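Local coordinates for protein Alpha/beta fold hydrolase (Pseudomonas aeruginosa, PDB 6I8W) that probably hydrolyses ester bonds of membrane phospholipids and related acylglycerols as a membrane-bound phospholipase A of the alpha/beta hydrolase fold, at residues D197-P205 with N283-E291; V185-Q193 with K211-S222. All blocks are in the same frame, centred on the assembly; numbering follows the deposited sequence.

Interaction 1: D197-P205 with N283-E291. With BOG (octyl beta-D-glucopyranoside), chain D; MYR (myristic acid), chain C.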
loop_
_atom_site.group_PDB
_atom_site.type_symbol
_atom_site.label_atom_id
_atom_site.label_comp_id
_atom_site.label_asym_id
_atom_site.label_seq_id
_atom_site.Cartn_x
_atom_site.Cartn_y
_atom_site.Cartn_z
ATOM N N ASP A 197 -9.858 -2.774 12.716
ATOM C CA ASP A 197 -9.432 -3.246 14.050
ATOM C C ASP A 197 -8.238 -4.188 13.939
ATOM O O ASP A 197 -7.391 -4.258 14.831
ATOM C CB ASP A 197 -10.576 -3.965 14.782
ATOM C CG ASP A 197 -11.738 -3.042 15.116
ATOM O OD1 ASP A 197 -11.547 -1.810 15.071
ATOM O OD2 ASP A 197 -12.844 -3.551 15.423
ATOM N N PHE A 198 -8.165 -4.897 12.819
ATOM C CA PHE A 198 -7.124 -5.897 12.600
ATOM C C PHE A 198 -5.750 -5.277 12.287
ATOM O O PHE A 198 -4.709 -5.854 12.627
ATOM C CB PHE A 198 -7.539 -6.831 11.465
ATOM C CG PHE A 198 -6.705 -8.074 11.361
ATOM C CD1 PHE A 198 -6.670 -8.990 12.399
ATOM C CD2 PHE A 198 -5.995 -8.353 10.204
ATOM C CE1 PHE A 198 -5.912 -10.149 12.298
ATOM C CE2 PHE A 198 -5.243 -9.507 10.092
ATOM C CZ PHE A 198 -5.200 -10.407 11.139
ATOM N N VAL A 199 -5.738 -4.113 11.640
ATOM C CA VAL A 199 -4.469 -3.535 11.193
ATOM C C VAL A 199 -4.050 -2.296 11.996
ATOM O O VAL A 199 -2.899 -1.876 11.896
ATOM C CB VAL A 199 -4.504 -3.155 9.689
ATOM C CG1 VAL A 199 -4.837 -4.378 8.807
ATOM C CG2 VAL A 199 -5.488 -2.025 9.449
ATOM N N PHE A 200 -4.964 -1.728 12.788
ATOM C CA PHE A 200 -4.645 -0.563 13.637
ATOM C C PHE A 200 -4.650 -0.876 15.128
ATOM O O PHE A 200 -5.569 -1.525 15.636
ATOM C CB PHE A 200 -5.642 0.583 13.419
ATOM C CG PHE A 200 -5.562 1.233 12.071
ATOM C CD1 PHE A 200 -4.483 2.038 11.736
ATOM C CD2 PHE A 200 -6.590 1.065 11.149
ATOM C CE1 PHE A 200 -4.418 2.651 10.494
ATOM C CE2 PHE A 200 -6.537 1.675 9.908
ATOM C CZ PHE A 200 -5.449 2.463 9.571
ATOM N N VAL A 201 -3.664 -0.352 15.852
ATOM C CA VAL A 201 -3.787 -0.317 17.298
ATOM C C VAL A 201 -4.648 0.885 17.690
ATOM O O VAL A 201 -5.660 0.736 18.369
ATOM C CB VAL A 201 -2.410 -0.262 17.987
ATOM C CG1 VAL A 201 -2.575 -0.083 19.501
ATOM C CG2 VAL A 201 -1.627 -1.533 17.661
ATOM N N GLN A 202 -4.249 2.079 17.263
ATOM C CA GLN A 202 -5.073 3.268 17.463
ATOM C C GLN A 202 -5.527 3.722 16.097
ATOM O O GLN A 202 -4.724 4.226 15.301
ATOM C CB GLN A 202 -4.306 4.402 18.180
ATOM C CG GLN A 202 -4.024 4.152 19.658
ATOM C CD GLN A 202 -3.372 5.350 20.351
ATOM O OE1 GLN A 202 -2.262 5.759 20.000
ATOM N NE2 GLN A 202 -4.062 5.912 21.338
ATOM N N GLN A 203 -6.805 3.524 15.810
ATOM C CA GLN A 203 -7.300 3.836 14.491
ATOM C C GLN A 203 -7.477 5.341 14.348
ATOM O O GLN A 203 -8.045 5.979 15.217
ATOM C CB GLN A 203 -8.618 3.126 14.219
ATOM C CG GLN A 203 -9.137 3.388 12.820
ATOM C CD GLN A 203 -10.634 3.276 12.741
ATOM O OE1 GLN A 203 -11.209 2.249 13.096
ATOM N NE2 GLN A 203 -11.280 4.341 12.287
ATOM N N PRO A 204 -6.984 5.912 13.246
ATOM C CA PRO A 204 -7.288 7.328 13.010
ATOM C C PRO A 204 -8.798 7.556 12.846
ATOM O O PRO A 204 -9.490 6.682 12.325
ATOM C CB PRO A 204 -6.533 7.640 11.706
ATOM C CG PRO A 204 -5.455 6.603 11.623
ATOM C CD PRO A 204 -6.045 5.361 12.252
ATOM N N PRO A 205 -9.301 8.716 13.303
ATOM C CA PRO A 205 -10.715 9.097 13.193
ATOM C C PRO A 205 -11.182 9.032 11.740
ATOM O O PRO A 205 -10.488 9.525 10.845
ATOM C CB PRO A 205 -10.734 10.546 13.704
ATOM C CG PRO A 205 -9.545 10.663 14.557
ATOM C CD PRO A 205 -8.500 9.765 13.954
ATOM N N ASN A 283 3.646 0.115 20.285
ATOM C CA ASN A 283 2.184 0.167 20.322
ATOM C C ASN A 283 1.594 0.596 18.987
ATOM O O ASN A 283 0.695 1.445 18.932
ATOM C CB ASN A 283 1.690 1.114 21.430
ATOM C CG ASN A 283 0.268 0.786 21.885
ATOM O OD1 ASN A 283 -0.120 -0.379 21.953
ATOM N ND2 ASN A 283 -0.520 1.817 22.161
ATOM N N CYS A 284 2.096 -0.020 17.922
ATOM C CA CYS A 284 1.690 0.311 16.572
ATOM C C CYS A 284 1.371 -0.953 15.788
ATOM O O CYS A 284 1.922 -2.028 16.057
ATOM C CB CYS A 284 2.788 1.108 15.865
ATOM S SG CYS A 284 2.277 1.787 14.296
ATOM N N GLY A 285 0.466 -0.837 14.828
ATOM C CA GLY A 285 0.032 -2.017 14.087
ATOM C C GLY A 285 0.747 -2.195 12.764
ATOM O O GLY A 285 1.889 -1.757 12.576
ATOM N N HIS A 286 0.035 -2.826 11.838
ATOM C CA HIS A 286 0.547 -3.251 10.542
ATOM C C HIS A 286 0.837 -2.134 9.535
ATOM O O HIS A 286 1.582 -2.337 8.572
ATOM C CB HIS A 286 -0.477 -4.221 9.934
ATOM C CG HIS A 286 -0.083 -4.790 8.608
ATOM N ND1 HIS A 286 1.113 -5.443 8.404
ATOM C CD2 HIS A 286 -0.757 -4.861 7.434
ATOM C CE1 HIS A 286 1.179 -5.853 7.148
ATOM N NE2 HIS A 286 0.059 -5.507 6.538
ATOM N N VAL A 287 0.230 -0.966 9.719
ATOM C CA VAL A 287 0.431 0.102 8.733
ATOM C C VAL A 287 0.882 1.401 9.419
ATOM O O VAL A 287 0.141 2.382 9.479
ATOM C CB VAL A 287 -0.852 0.326 7.868
ATOM C CG1 VAL A 287 -1.066 -0.865 6.885
ATOM C CG2 VAL A 287 -2.088 0.482 8.742
ATOM N N PRO A 288 2.122 1.405 9.948
ATOM C CA PRO A 288 2.648 2.565 10.687
ATOM C C PRO A 288 2.524 3.875 9.896
ATOM O O PRO A 288 2.219 4.927 10.488
ATOM C CB PRO A 288 4.137 2.215 10.915
ATOM C CG PRO A 288 4.271 0.776 10.668
ATOM C CD PRO A 288 3.119 0.327 9.799
ATOM N N MET A 289 2.728 3.811 8.583
ATOM C CA MET A 289 2.680 5.021 7.754
ATOM C C MET A 289 1.265 5.596 7.682
ATOM O O MET A 289 1.092 6.753 7.312
ATOM C CB MET A 289 3.206 4.748 6.342
ATOM C CG MET A 289 2.202 4.072 5.425
ATOM S SD MET A 289 2.075 2.280 5.778
ATOM C CE MET A 289 0.994 1.782 4.432
ATOM N N VAL A 290 0.255 4.798 8.039
ATOM C CA VAL A 290 -1.113 5.317 8.138
ATOM C C VAL A 290 -1.485 5.636 9.589
ATOM O O VAL A 290 -2.093 6.665 9.858
ATOM C CB VAL A 290 -2.141 4.325 7.554
ATOM C CG1 VAL A 290 -3.569 4.881 7.677
ATOM C CG2 VAL A 290 -1.802 3.995 6.100
ATOM N N GLU A 291 -1.128 4.744 10.518
ATOM C CA GLU A 291 -1.495 4.912 11.922
ATOM C C GLU A 291 -0.798 6.120 12.571
ATOM O O GLU A 291 -1.418 6.911 13.285
ATOM C CB GLU A 291 -1.174 3.637 12.722
ATOM C CG GLU A 291 -1.633 3.742 14.192
ATOM C CD GLU A 291 -1.686 2.411 14.946
ATOM O OE1 GLU A 291 -1.747 2.456 16.191
ATOM O OE2 GLU A 291 -1.709 1.325 14.315
HETATM C C1 BOG D . -10.927 12.722 8.005
HETATM O O1 BOG D . -10.200 11.536 7.681
HETATM C C2 BOG D . -10.790 12.938 9.518
HETATM O O2 BOG D . -11.755 12.119 10.174
HETATM C C3 BOG D . -10.964 14.385 9.978
HETATM O O3 BOG D . -10.630 14.544 11.365
HETATM C C4 BOG D . -10.068 15.254 9.118
HETATM O O4 BOG D . -10.074 16.618 9.579
HETATM C C5 BOG D . -10.614 15.120 7.697
HETATM O O5 BOG D . -10.404 13.788 7.203
HETATM C C6 BOG D . -10.031 16.153 6.732
HETATM O O6 BOG D . -8.993 15.591 5.927
HETATM C "C1'" BOG D . -10.304 11.161 6.311
HETATM C "C2'" BOG D . -9.231 10.125 6.008
HETATM C "C3'" BOG D . -8.964 9.293 7.251
HETATM C "C4'" BOG D . -8.105 8.079 6.954
HETATM C "C5'" BOG D . -8.595 6.914 7.802
HETATM C "C6'" BOG D . -7.592 5.770 7.802
HETATM C "C7'" BOG D . -8.283 4.462 8.159
HETATM C "C8'" BOG D . -9.014 4.589 9.474
HETATM C C1 MYR C . -2.987 -3.630 4.119
HETATM O O1 MYR C . -1.918 -3.104 3.733
HETATM O O2 MYR C . -3.127 -4.871 4.213
HETATM C C2 MYR C . -4.124 -2.734 4.571
HETATM C C3 MYR C . -3.735 -1.266 4.398
HETATM C C4 MYR C . -4.691 -0.338 5.142
HETATM C C5 MYR C . -6.081 -0.337 4.525
HETATM C C6 MYR C . -6.918 0.775 5.146
HETATM C C7 MYR C . -7.335 1.818 4.113
HETATM C C8 MYR C . -7.225 3.228 4.688
HETATM C C9 MYR C . -8.385 4.121 4.253
HETATM C C10 MYR C . -7.920 5.166 3.247
HETATM C C11 MYR C . -8.959 6.264 3.041
HETATM C C12 MYR C . -8.655 7.053 1.772
HETATM C C13 MYR C . -9.136 8.489 1.898
HETATM C C14 MYR C . -8.118 9.435 1.302
HETATM O O HOH W 1 -2.131 -5.162 13.039
HETATM O O HOH W 2 -1.124 0.222 11.849
HETATM O O HOH W 3 -3.468 6.575 15.060
#
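E291 meets two successive backbone amides of the 197-205 segment, one with each carboxylate oxygen. Its OE1 takes the N-H of Q202 at 2.7 Å, nearly straight (171° at the hydrogen), and its OE2 takes V201 N at 3.0 Å. Both donors sit above the carboxylate plane. G285 N also reaches OE2, from the face opposite V201 N, and water 2 donates a further bond to that oxygen while joining V199 O to V287 N. The extended side chain, CG trans to the backbone N (chi1 -176°), carries the acid there. Nearby, H286 N donates to V199 O at 3.1 Å, a bent bond of 135°.

Apolar packing continues from these bonds at F200. F200 CZ lies 3.6 Å from V290 CG1 at the ring edge, and F200 CE1 3.6 Å from V287 CG2. V201 CG2 lies 3.6 Å from G285 N, and its CG1 crosses the N283 side chain. The detergent's octyl chain lies on the F200 side and the fatty acid on the H286/V287 side.

H286 is hydrogen-bonded through ND1 to D258 and through NE2 to S137, consistent with a Ser-His-Asp triad. With three amides and a water gripping it, the buried E291 carboxylate is probably stabilised as an anion. Its bonds to V201 N and Q202 N, with G285 N just before H286 sharing OE2, probably help to position the histidine loop.

Interaction 2: V185-Q193 with K211-S222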
loop_
_atom_site.group_PDB
_atom_site.type_symbol
_atom_site.label_atom_id
_atom_site.label_comp_id
_atom_site.label_asym_id
_atom_site.label_seq_id
_atom_site.Cartn_x
_atom_site.Cartn_y
_atom_site.Cartn_z
ATOM N N VAL A 185 -9.935 -9.764 3.379
ATOM C CA VAL A 185 -10.951 -9.832 2.342
ATOM C C VAL A 185 -12.309 -9.565 2.986
ATOM O O VAL A 185 -12.802 -10.364 3.773
ATOM C CB VAL A 185 -10.968 -11.204 1.627
ATOM C CG1 VAL A 185 -12.100 -11.246 0.627
ATOM C CG2 VAL A 185 -9.639 -11.454 0.918
ATOM N N VAL A 186 -12.898 -8.425 2.652
ATOM C CA VAL A 186 -14.103 -7.939 3.312
ATOM C C VAL A 186 -15.352 -8.382 2.547
ATOM O O VAL A 186 -15.703 -7.783 1.529
ATOM C CB VAL A 186 -14.064 -6.401 3.437
ATOM C CG1 VAL A 186 -15.268 -5.888 4.187
ATOM C CG2 VAL A 186 -12.776 -5.967 4.135
ATOM N N ARG A 187 -16.013 -9.432 3.040
ATOM C CA ARG A 187 -17.166 -10.030 2.353
ATOM C C ARG A 187 -18.481 -9.307 2.641
ATOM O O ARG A 187 -19.362 -9.215 1.777
ATOM C CB ARG A 187 -17.319 -11.501 2.753
ATOM C CG ARG A 187 -16.068 -12.336 2.576
ATOM C CD ARG A 187 -15.806 -12.630 1.123
ATOM N NE ARG A 187 -14.782 -13.655 0.952
ATOM C CZ ARG A 187 -14.502 -14.235 -0.212
ATOM N NH1 ARG A 187 -15.177 -13.891 -1.305
ATOM N NH2 ARG A 187 -13.553 -15.160 -0.284
ATOM N N GLN A 188 -18.614 -8.831 3.874
ATOM C CA GLN A 188 -19.817 -8.154 4.347
ATOM C C GLN A 188 -19.461 -6.788 4.908
ATOM O O GLN A 188 -18.356 -6.603 5.405
ATOM C CB GLN A 188 -20.529 -8.997 5.409
ATOM C CG GLN A 188 -20.917 -10.390 4.974
ATOM C CD GLN A 188 -22.239 -10.393 4.238
ATOM O OE1 GLN A 188 -22.309 -10.063 3.052
ATOM N NE2 GLN A 188 -23.305 -10.745 4.949
ATOM N N PRO A 189 -20.409 -5.838 4.847
ATOM C CA PRO A 189 -20.134 -4.457 5.242
ATOM C C PRO A 189 -19.626 -4.349 6.685
ATOM O O PRO A 189 -18.799 -3.469 6.952
ATOM C CB PRO A 189 -21.499 -3.771 5.088
ATOM C CG PRO A 189 -22.241 -4.620 4.088
ATOM C CD PRO A 189 -21.805 -6.017 4.388
ATOM N N GLU A 190 -20.067 -5.245 7.573
ATOM C CA GLU A 190 -19.630 -5.187 8.971
ATOM C C GLU A 190 -18.184 -5.681 9.126
ATOM O O GLU A 190 -17.540 -5.440 10.156
ATOM C CB GLU A 190 -20.521 -6.036 9.880
ATOM C CG GLU A 190 -20.279 -7.534 9.735
ATOM C CD GLU A 190 -21.127 -8.215 8.683
ATOM O OE1 GLU A 190 -21.800 -7.515 7.901
ATOM O OE2 GLU A 190 -21.086 -9.465 8.619
ATOM N N ASP A 191 -17.665 -6.370 8.110
ATOM C CA ASP A 191 -16.297 -6.888 8.196
ATOM C C ASP A 191 -15.276 -5.793 7.914
ATOM O O ASP A 191 -14.076 -5.993 8.107
ATOM C CB ASP A 191 -16.078 -8.051 7.221
ATOM C CG ASP A 191 -16.755 -9.344 7.678
ATOM O OD1 ASP A 191 -17.312 -9.370 8.798
ATOM O OD2 ASP A 191 -16.722 -10.336 6.909
ATOM N N PHE A 192 -15.735 -4.633 7.455
ATOM C CA PHE A 192 -14.788 -3.567 7.170
ATOM C C PHE A 192 -14.255 -2.988 8.476
ATOM O O PHE A 192 -13.058 -2.771 8.599
ATOM C CB PHE A 192 -15.397 -2.459 6.310
ATOM C CG PHE A 192 -14.390 -1.403 5.911
ATOM C CD1 PHE A 192 -13.342 -1.719 5.061
ATOM C CD2 PHE A 192 -14.479 -0.111 6.410
ATOM C CE1 PHE A 192 -12.388 -0.757 4.700
ATOM C CE2 PHE A 192 -13.543 0.857 6.052
ATOM C CZ PHE A 192 -12.489 0.531 5.200
ATOM N N GLN A 193 -15.131 -2.756 9.454
ATOM C CA GLN A 193 -14.662 -2.289 10.762
ATOM C C GLN A 193 -13.729 -3.322 11.369
ATOM O O GLN A 193 -12.778 -2.975 12.059
ATOM C CB GLN A 193 -15.819 -2.015 11.735
ATOM C CG GLN A 193 -15.332 -1.434 13.089
ATOM C CD GLN A 193 -14.616 -0.102 12.934
ATOM O OE1 GLN A 193 -15.186 0.849 12.417
ATOM N NE2 GLN A 193 -13.360 -0.026 13.380
ATOM N N LYS A 211 -16.700 6.040 6.172
ATOM C CA LYS A 211 -16.403 4.659 6.531
ATOM C C LYS A 211 -17.327 3.663 5.829
ATOM O O LYS A 211 -16.868 2.665 5.302
ATOM C CB LYS A 211 -16.516 4.471 8.042
ATOM C CG LYS A 211 -16.339 3.030 8.490
ATOM C CD LYS A 211 -16.701 2.895 9.957
ATOM C CE LYS A 211 -17.223 1.503 10.266
ATOM N NZ LYS A 211 -17.655 1.369 11.692
ATOM N N ARG A 212 -18.624 3.948 5.819
ATOM C CA ARG A 212 -19.583 3.057 5.174
ATOM C C ARG A 212 -19.310 2.892 3.676
ATOM O O ARG A 212 -19.428 1.794 3.129
ATOM C CB ARG A 212 -21.013 3.559 5.398
ATOM C CG ARG A 212 -21.565 3.178 6.762
ATOM C CD ARG A 212 -23.041 3.530 6.917
ATOM N NE ARG A 212 -23.236 4.780 7.647
ATOM C CZ ARG A 212 -23.599 5.928 7.083
ATOM N NH1 ARG A 212 -23.818 5.987 5.773
ATOM N NH2 ARG A 212 -23.752 7.014 7.830
ATOM N N TYR A 213 -18.961 3.982 3.004
ATOM C CA TYR A 213 -18.672 3.905 1.573
ATOM C C TYR A 213 -17.395 3.116 1.333
ATOM O O TYR A 213 -17.331 2.311 0.408
ATOM C CB TYR A 213 -18.596 5.295 0.955
ATOM C CG TYR A 213 -18.396 5.318 -0.544
ATOM C CD1 TYR A 213 -19.313 4.699 -1.399
ATOM C CD2 TYR A 213 -17.375 6.057 -1.113
ATOM C CE1 TYR A 213 -19.163 4.759 -2.776
ATOM C CE2 TYR A 213 -17.221 6.128 -2.482
ATOM C CZ TYR A 213 -18.111 5.476 -3.308
ATOM O OH TYR A 213 -17.940 5.566 -4.663
ATOM N N LEU A 214 -16.371 3.353 2.146
ATOM C CA LEU A 214 -15.130 2.581 2.020
ATOM C C LEU A 214 -15.435 1.089 2.193
ATOM O O LEU A 214 -14.907 0.248 1.458
ATOM C CB LEU A 214 -14.088 3.029 3.046
ATOM C CG LEU A 214 -13.538 4.438 2.819
ATOM C CD1 LEU A 214 -12.582 4.835 3.937
ATOM C CD2 LEU A 214 -12.869 4.535 1.450
ATOM N N GLY A 215 -16.303 0.773 3.154
ATOM C CA GLY A 215 -16.720 -0.599 3.391
ATOM C C GLY A 215 -17.492 -1.172 2.207
ATOM O O GLY A 215 -17.324 -2.340 1.853
ATOM N N GLU A 216 -18.349 -0.355 1.600
ATOM C CA GLU A 216 -19.083 -0.786 0.413
ATOM C C GLU A 216 -18.112 -1.080 -0.727
ATOM O O GLU A 216 -18.215 -2.108 -1.395
ATOM C CB GLU A 216 -20.098 0.272 -0.020
ATOM C CG GLU A 216 -21.294 0.414 0.908
ATOM C CD GLU A 216 -22.246 1.515 0.476
ATOM O OE1 GLU A 216 -22.130 1.995 -0.674
ATOM O OE2 GLU A 216 -23.110 1.899 1.290
ATOM N N ARG A 217 -17.148 -0.188 -0.930
ATOM C CA ARG A 217 -16.145 -0.386 -1.971
ATOM C C ARG A 217 -15.321 -1.654 -1.733
ATOM O O ARG A 217 -14.980 -2.362 -2.679
ATOM C CB ARG A 217 -15.223 0.837 -2.059
ATOM C CG ARG A 217 -15.934 2.092 -2.552
ATOM C CD ARG A 217 -15.080 3.330 -2.342
ATOM N NE ARG A 217 -13.770 3.205 -2.974
ATOM C CZ ARG A 217 -13.522 3.494 -4.248
ATOM N NH1 ARG A 217 -14.496 3.929 -5.037
ATOM N NH2 ARG A 217 -12.295 3.349 -4.731
ATOM N N ALA A 218 -14.991 -1.928 -0.472
ATOM C CA ALA A 218 -14.216 -3.118 -0.125
ATOM C C ALA A 218 -15.002 -4.401 -0.405
ATOM O O ALA A 218 -14.446 -5.384 -0.899
ATOM C CB ALA A 218 -13.783 -3.061 1.340
ATOM N N VAL A 219 -16.296 -4.393 -0.096
ATOM C CA VAL A 219 -17.147 -5.534 -0.404
ATOM C C VAL A 219 -17.194 -5.770 -1.916
ATOM O O VAL A 219 -17.050 -6.897 -2.381
ATOM C CB VAL A 219 -18.592 -5.343 0.136
ATOM C CG1 VAL A 219 -19.524 -6.443 -0.392
ATOM C CG2 VAL A 219 -18.608 -5.308 1.660
ATOM N N ALA A 220 -17.364 -4.700 -2.684
ATOM C CA ALA A 220 -17.447 -4.829 -4.136
ATOM C C ALA A 220 -16.147 -5.396 -4.720
ATOM O O ALA A 220 -16.168 -6.090 -5.725
ATOM C CB ALA A 220 -17.777 -3.487 -4.770
ATOM N N ALA A 221 -15.021 -5.119 -4.068
ATOM C CA ALA A 221 -13.723 -5.583 -4.556
ATOM C C ALA A 221 -13.352 -6.977 -4.039
ATOM O O ALA A 221 -12.347 -7.545 -4.465
ATOM C CB ALA A 221 -12.631 -4.585 -4.163
ATOM N N SER A 222 -14.162 -7.534 -3.140
ATOM C CA SER A 222 -13.730 -8.683 -2.344
ATOM C C SER A 222 -13.518 -9.963 -3.168
ATOM O O SER A 222 -12.573 -10.710 -2.917
ATOM C CB SER A 222 -14.733 -8.961 -1.210
ATOM O OG SER A 222 -16.039 -9.247 -1.701
HETATM O O HOH W 4 -12.097 -6.848 0.088
#
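F192 lays one face of its ring on the backbone of helix 208-234 at G215. The CA of G215 stands 3.9 Å from the ring centroid and 27° off the ring normal, a CH-pi contact made close by the lack of a side chain: F192 CG comes within 3.5 Å of that CA. With CG trans to its own backbone N (chi1 -175°), the phenyl group reaches across the helix surface, where L214 CB meets its CZ at 3.7 Å and A218 CB lies beside CD1. The ring thus fills a knobs-into-holes pocket formed by K211, L214, G215 and A218.

S222, two turns beyond G215, turns its CB toward V186 O. Its hydroxyl is directed back into its own helix: S222 OG donates to V219 O at 2.6 Å, in the carbonyl plane on a lone pair, and V219 O accepts S222 N as well. Helix 191-199 and the longer helix 208-234 belong to the helical insertion between strands 154-160 and 250-255, the place of the cap or lid in alpha/beta hydrolases, and the contact joins the start of helix 191-199 and the loop leading into it to helix 208-234.

V219 CA makes a CA-H...O contact with V186 O (3.3 Å, 163° at the hydrogen). The two methyls of V219 divide the work: CG1 faces R187 O, whereas CG2 packs against Q188 C and P189 N at the start of a type I turn. Water 4 accepts from V186 N and donates to A218 O.

At the other end K211, also well covered, stretches out an extended chain that crosses Q193 at about a right angle. K211 NZ donates to Q193 OE1 at 2.6 Å, in the carbonyl plane on a lone pair, while Q193 NE2 is held by D197 and Q203.

Helix 191-199 serves both contacts: its first turn packs in interaction 2, and its last turn leads into the loop of interaction 1. Their centres lie about 18 Å apart, yet they meet at Q203 OE1 and Q193 NE2, a probable hydrogen bond of 3.1 Å. Interaction 1 is the deeper: its centre lies about 13 Å from the centre of the chain, against about 17 Å, and eight of its twelve touching residues are buried. It joins the helical insertion to the loop and short helix 288-291 that follow strand 276-281, through a buried carboxylate and ordered waters. Interaction 2 stays within the insertion, relying mainly on apolar and CH contacts, with one lysine-to-amide hydrogen bond where its residues are partly exposed.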